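DNA mismatch repair protein MUTS (Thermus aquaticus, PDB 1EWQ) takes part in DNA mismatch repair, binding mismatched DNA and coupling this damage sensing to a weak ATPase activity. Local coordinates at residues Y167-R172 and L292-L297; T256-A259 and F263-L266. One frame throughout, in Å; residues are numbered along the deposited sequence.

Contact 1: residues Y167-R172 and L292-L297; sequences YDELFR and LRHPLL
Two arginines that touch across this contact each have a chain bent at chi3. In Arg172 the turn about CG-CD (chi3 33°) brings the guanidinium toward Glu169 OE2 and presents one of its faces to the ring of His294; in Arg293 the bend, of opposite sense, brings NH1 up to the backbone of Arg172. The resulting hydrogen bond, from Arg293 NH1 to Arg172 O, is 3.0 Å long, and the donor approaches somewhat tilted from both the carbonyl and the guanidinium planes. Beside this bond the aliphatic parts pack, with Arg172 CB 3.7 Å from Arg293 CG.

The polar end of Arg172 is held from several directions. Its NH1 donates to Glu169 OE2 at 2.6 Å in a nearly straight bond (N-H...O 164°) that lies in the guanidinium plane, forming a salt bridge one helical turn back. NH2 is hydrogen-bonded to Met250 O and also sits 2.8 Å from Arg293 O. Over one face of the guanidinium lies the His294 ring, offset toward the rim of the guanidinium, the two planes 46° apart. The Glu169 carboxylate comes to the edge of this imidazole, while Phe249 meets the ring edge-to-face and Tyr244 OH binds Glu169 OE1.

All four touching residues are buried, and the contact joins helix 163-173 of the MutS domain II region to the end of helix 282-293 in the domain III region. Chemically, the two buried guanidinium groups are met by a carboxylate and by backbone carbonyls: Glu169 would balance Arg172, whereas the charge of Arg293 is directed at a carbonyl near the C-terminal end of a helix, where the helix dipole would probably favour it.

Contact 2: residues T256-A259 and F263-L266; sequences TLRA and FEPL
Leu257 and Phe263 make the apolar part of the first shell: CD2 of the leucine rests 4.3 Å from CE1 of the phenylalanine, approaching the ring obliquely. At the other end of the contact Leu266 lays its isobutyl group against the helix backbone, CD2 standing 3.6 Å from Arg258 O. Between these two packing points the backbones stay apart, and water fills the interval. One water donates to Leu257 O at 2.7 Å, accepts from Phe263 N and adds a weak bond to Glu264 O. A second donates both to Arg258 O, at 2.6 Å, and to Glu264 O, at 2.7 Å. Two successive carbonyls in the last turn of the helix are thus linked to the loop through solvent.

A charged pair adds a looser link. Arg258 is extended from CG to NE, and Glu264 is extended beyond CG (chi2 159°), which carries OE2 to 3.8 Å from Arg258 NH1. This salt bridge is long, and its oxygen stands well out of the guanidinium plane, so it acts through charge alone. The firmer ionic partner of Arg258 is Glu254, one turn earlier, which takes NE.

A second shell holds both the helix and the loop. Glu261 OE1 accepts from the amide of Leu266, Gln289 and Leu292 of helix 282-293 support Phe263, and Phe171 of helix 163-173 packs on Leu257, Arg258 and Glu264. Thr256 OG1 bonds to Ile622 O, tying the helix to the edge strand 621-625. Seen as a whole, this is a reversal of the chain after a short helix whose last-turn carbonyls of Leu257 and Arg258 are linked to the loop by bridging waters, within the MutS domain III region.

In the fold
The centres of contact 1 and contact 2 lie about 13 Å apart, and the two touch directly: Phe171 and Arg172 of helix 163-173 pack on Arg258 and Leu257, while Leu292 of helix 282-293 meets Phe263. Along the chain, helix 163-173 comes first, then helix 254-259 with its following loop, then helix 282-293. Contact 2, a local turn at the surface, thus falls between the two segments of the buried contact 1 in sequence. Both lie where the domain II and domain III regions meet, contact 1 joining them directly, and at least about 34 Å (nearest atoms) from the bound DNA; in contact 2, Leu266 is about 9 Å from Ser590 of the predicted ATP site, between side chains.

Contact 1: residues Y167-R172 and L292-L297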
loop_
_atom_site.group_PDB
_atom_site.type_symbol
_atom_site.label_atom_id
_atom_site.label_comp_id
_atom_site.label_asym_id
_atom_site.label_seq_id
_atom_site.Cartn_x
_atom_site.Cartn_y
_atom_site.Cartn_z
ATOM N N TYR C 167 16.226 -14.838 -17.016
ATOM C CA TYR C 167 15.101 -14.137 -16.422
ATOM C C TYR C 167 13.958 -15.072 -16.048
ATOM O O TYR C 167 13.400 -14.945 -14.959
ATOM C CB TYR C 167 14.599 -13.025 -17.348
ATOM C CG TYR C 167 15.548 -11.837 -17.445
ATOM C CD1 TYR C 167 16.694 -11.763 -16.645
ATOM C CD2 TYR C 167 15.303 -10.795 -18.336
ATOM C CE1 TYR C 167 17.581 -10.677 -16.735
ATOM C CE2 TYR C 167 16.175 -9.710 -18.434
ATOM C CZ TYR C 167 17.311 -9.658 -17.632
ATOM O OH TYR C 167 18.180 -8.596 -17.751
ATOM N N ASP C 168 13.615 -16.017 -16.923
ATOM C CA ASP C 168 12.536 -16.944 -16.597
ATOM C C ASP C 168 12.871 -17.816 -15.398
ATOM O O ASP C 168 12.014 -18.070 -14.558
ATOM C CB ASP C 168 12.192 -17.853 -17.778
ATOM C CG ASP C 168 11.350 -17.163 -18.821
ATOM O OD1 ASP C 168 10.599 -16.232 -18.468
ATOM O OD2 ASP C 168 11.425 -17.568 -19.995
ATOM N N GLU C 169 14.114 -18.286 -15.325
ATOM C CA GLU C 169 14.522 -19.128 -14.208
ATOM C C GLU C 169 14.435 -18.335 -12.924
ATOM O O GLU C 169 14.038 -18.854 -11.888
ATOM C CB GLU C 169 15.959 -19.634 -14.374
ATOM C CG GLU C 169 16.076 -21.041 -14.900
ATOM C CD GLU C 169 15.216 -22.046 -14.146
ATOM O OE1 GLU C 169 15.481 -22.341 -12.967
ATOM O OE2 GLU C 169 14.258 -22.542 -14.753
ATOM N N LEU C 170 14.817 -17.069 -13.006
ATOM C CA LEU C 170 14.795 -16.188 -11.847
ATOM C C LEU C 170 13.350 -15.957 -11.400
ATOM O O LEU C 170 13.028 -16.093 -10.221
ATOM C CB LEU C 170 15.477 -14.852 -12.194
ATOM C CG LEU C 170 15.805 -13.810 -11.106
ATOM C CD1 LEU C 170 14.533 -13.361 -10.435
ATOM C CD2 LEU C 170 16.755 -14.393 -10.089
ATOM N N PHE C 171 12.473 -15.639 -12.347
ATOM C CA PHE C 171 11.078 -15.383 -12.008
ATOM C C PHE C 171 10.349 -16.552 -11.338
ATOM O O PHE C 171 9.645 -16.356 -10.350
ATOM C CB PHE C 171 10.288 -14.977 -13.240
ATOM C CG PHE C 171 8.890 -14.578 -12.930
ATOM C CD1 PHE C 171 8.604 -13.281 -12.527
ATOM C CD2 PHE C 171 7.861 -15.510 -12.982
ATOM C CE1 PHE C 171 7.316 -12.917 -12.177
ATOM C CE2 PHE C 171 6.561 -15.151 -12.629
ATOM C CZ PHE C 171 6.289 -13.858 -12.228
ATOM N N ARG C 172 10.496 -17.760 -11.871
ATOM C CA ARG C 172 9.811 -18.896 -11.265
ATOM C C ARG C 172 10.229 -19.111 -9.802
ATOM O O ARG C 172 9.521 -19.767 -9.051
ATOM C CB ARG C 172 10.027 -20.188 -12.088
ATOM C CG ARG C 172 11.396 -20.316 -12.738
ATOM C CD ARG C 172 11.770 -21.734 -13.226
ATOM N NE ARG C 172 10.660 -22.564 -13.706
ATOM C CZ ARG C 172 10.798 -23.536 -14.610
ATOM N NH1 ARG C 172 11.996 -23.780 -15.139
ATOM N NH2 ARG C 172 9.760 -24.287 -14.973
ATOM N N LEU C 292 5.372 -27.464 -8.494
ATOM C CA LEU C 292 4.685 -26.604 -9.451
ATOM C C LEU C 292 5.697 -25.750 -10.229
ATOM O O LEU C 292 5.509 -25.486 -11.411
ATOM C CB LEU C 292 3.681 -25.695 -8.731
ATOM C CG LEU C 292 2.323 -26.305 -8.364
ATOM C CD1 LEU C 292 1.568 -25.349 -7.445
ATOM C CD2 LEU C 292 1.510 -26.574 -9.626
ATOM N N ARG C 293 6.769 -25.324 -9.564
ATOM C CA ARG C 293 7.792 -24.501 -10.219
ATOM C C ARG C 293 8.423 -25.265 -11.396
ATOM O O ARG C 293 8.690 -24.694 -12.452
ATOM C CB ARG C 293 8.904 -24.115 -9.219
ATOM C CG ARG C 293 9.484 -22.725 -9.425
ATOM C CD ARG C 293 10.889 -22.563 -8.838
ATOM N NE ARG C 293 11.019 -23.017 -7.454
ATOM C CZ ARG C 293 10.281 -22.573 -6.448
ATOM N NH1 ARG C 293 9.345 -21.661 -6.675
ATOM N NH2 ARG C 293 10.497 -23.019 -5.218
ATOM N N HIS C 294 8.661 -26.560 -11.198
ATOM C CA HIS C 294 9.272 -27.406 -12.225
ATOM C C HIS C 294 8.526 -28.722 -12.426
ATOM O O HIS C 294 8.890 -29.740 -11.837
ATOM C CB HIS C 294 10.722 -27.724 -11.845
ATOM C CG HIS C 294 11.611 -26.523 -11.793
ATOM N ND1 HIS C 294 12.282 -26.044 -12.898
ATOM C CD2 HIS C 294 11.913 -25.685 -10.779
ATOM C CE1 HIS C 294 12.959 -24.960 -12.566
ATOM N NE2 HIS C 294 12.749 -24.722 -11.284
ATOM N N PRO C 295 7.460 -28.715 -13.247
ATOM C CA PRO C 295 6.704 -29.950 -13.496
ATOM C C PRO C 295 7.645 -30.947 -14.170
ATOM O O PRO C 295 8.541 -30.549 -14.917
ATOM C CB PRO C 295 5.579 -29.501 -14.441
ATOM C CG PRO C 295 5.409 -28.022 -14.100
ATOM C CD PRO C 295 6.832 -27.553 -13.906
ATOM N N LEU C 296 7.432 -32.235 -13.921
ATOM C CA LEU C 296 8.272 -33.295 -14.486
ATOM C C LEU C 296 7.947 -33.653 -15.946
ATOM O O LEU C 296 6.870 -33.360 -16.452
ATOM C CB LEU C 296 8.144 -34.566 -13.628
ATOM C CG LEU C 296 8.257 -34.434 -12.104
ATOM C CD1 LEU C 296 8.094 -35.815 -11.471
ATOM C CD2 LEU C 296 9.599 -33.822 -11.712
ATOM N N LEU C 297 8.904 -34.294 -16.609
ATOM C CA LEU C 297 8.744 -34.730 -17.995
ATOM C C LEU C 297 8.748 -36.261 -18.041
ATOM O O LEU C 297 8.520 -36.858 -19.091
ATOM C CB LEU C 297 9.910 -34.227 -18.851
ATOM C CG LEU C 297 10.192 -32.728 -18.935
ATOM C CD1 LEU C 297 11.463 -32.488 -19.770
ATOM C CD2 LEU C 297 8.998 -32.034 -19.556
#

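Contact 2: residues T256-A259 and F263-L266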
loop_
_atom_site.group_PDB
_atom_site.type_symbol
_atom_site.label_atom_id
_atom_site.label_comp_id
_atom_site.label_asym_id
_atom_site.label_seq_id
_atom_site.Cartn_x
_atom_site.Cartn_y
_atom_site.Cartn_z
ATOM N N THR C 256 3.864 -17.092 -19.045
ATOM C CA THR C 256 2.945 -18.196 -18.799
ATOM C C THR C 256 2.509 -18.264 -17.339
ATOM O O THR C 256 1.319 -18.369 -17.042
ATOM C CB THR C 256 3.601 -19.536 -19.178
ATOM O OG1 THR C 256 3.796 -19.581 -20.594
ATOM C CG2 THR C 256 2.739 -20.706 -18.730
ATOM N N LEU C 257 3.479 -18.227 -16.431
ATOM C CA LEU C 257 3.172 -18.274 -15.006
ATOM C C LEU C 257 2.227 -17.137 -14.653
ATOM O O LEU C 257 1.328 -17.321 -13.835
ATOM C CB LEU C 257 4.450 -18.182 -14.168
ATOM C CG LEU C 257 5.328 -19.438 -14.172
ATOM C CD1 LEU C 257 6.591 -19.185 -13.396
ATOM C CD2 LEU C 257 4.555 -20.600 -13.570
ATOM N N ARG C 258 2.421 -15.977 -15.281
ATOM C CA ARG C 258 1.572 -14.808 -15.043
ATOM C C ARG C 258 0.198 -14.952 -15.695
ATOM O O ARG C 258 -0.823 -14.671 -15.058
ATOM C CB ARG C 258 2.227 -13.524 -15.579
ATOM C CG ARG C 258 3.359 -12.947 -14.726
ATOM C CD ARG C 258 3.935 -11.672 -15.356
ATOM N NE ARG C 258 4.903 -10.997 -14.493
ATOM C CZ ARG C 258 4.594 -10.404 -13.338
ATOM N NH1 ARG C 258 3.341 -10.401 -12.903
ATOM N NH2 ARG C 258 5.534 -9.806 -12.616
ATOM N N ALA C 259 0.170 -15.370 -16.959
ATOM C CA ALA C 259 -1.095 -15.520 -17.667
ATOM C C ALA C 259 -1.963 -16.618 -17.069
ATOM O O ALA C 259 -3.184 -16.540 -17.125
ATOM C CB ALA C 259 -0.854 -15.793 -19.163
ATOM N N PHE C 263 1.119 -18.647 -9.416
ATOM C CA PHE C 263 1.532 -18.182 -8.098
ATOM C C PHE C 263 1.004 -16.797 -7.736
ATOM O O PHE C 263 0.823 -16.490 -6.560
ATOM C CB PHE C 263 3.062 -18.180 -8.003
ATOM C CG PHE C 263 3.674 -19.535 -8.146
ATOM C CD1 PHE C 263 4.555 -19.806 -9.182
ATOM C CD2 PHE C 263 3.369 -20.546 -7.245
ATOM C CE1 PHE C 263 5.122 -21.056 -9.317
ATOM C CE2 PHE C 263 3.936 -21.810 -7.376
ATOM C CZ PHE C 263 4.813 -22.067 -8.410
ATOM N N GLU C 264 0.770 -15.966 -8.746
ATOM C CA GLU C 264 0.269 -14.607 -8.540
ATOM C C GLU C 264 -0.963 -14.370 -9.394
ATOM O O GLU C 264 -1.058 -14.872 -10.511
ATOM C CB GLU C 264 1.350 -13.595 -8.905
ATOM C CG GLU C 264 2.548 -13.653 -7.980
ATOM C CD GLU C 264 3.793 -13.057 -8.605
ATOM O OE1 GLU C 264 4.869 -13.103 -7.959
ATOM O OE2 GLU C 264 3.686 -12.546 -9.746
ATOM N N PRO C 265 -1.924 -13.593 -8.879
ATOM C CA PRO C 265 -3.166 -13.287 -9.594
ATOM C C PRO C 265 -3.065 -12.088 -10.530
ATOM O O PRO C 265 -2.189 -11.238 -10.384
ATOM C CB PRO C 265 -4.141 -13.028 -8.461
ATOM C CG PRO C 265 -3.269 -12.271 -7.485
ATOM C CD PRO C 265 -1.968 -13.069 -7.501
ATOM N N LEU C 266 -3.975 -12.025 -11.493
ATOM C CA LEU C 266 -3.992 -10.909 -12.424
ATOM C C LEU C 266 -4.915 -9.829 -11.866
ATOM O O LEU C 266 -4.549 -8.652 -11.831
ATOM C CB LEU C 266 -4.481 -11.361 -13.803
ATOM C CG LEU C 266 -3.500 -12.198 -14.627
ATOM C CD1 LEU C 266 -4.207 -12.721 -15.851
ATOM C CD2 LEU C 266 -2.295 -11.360 -15.028
HETATM O O HOH W 1 1.737 -16.744 -11.279
HETATM O O HOH W 2 -0.578 -13.401 -12.779
#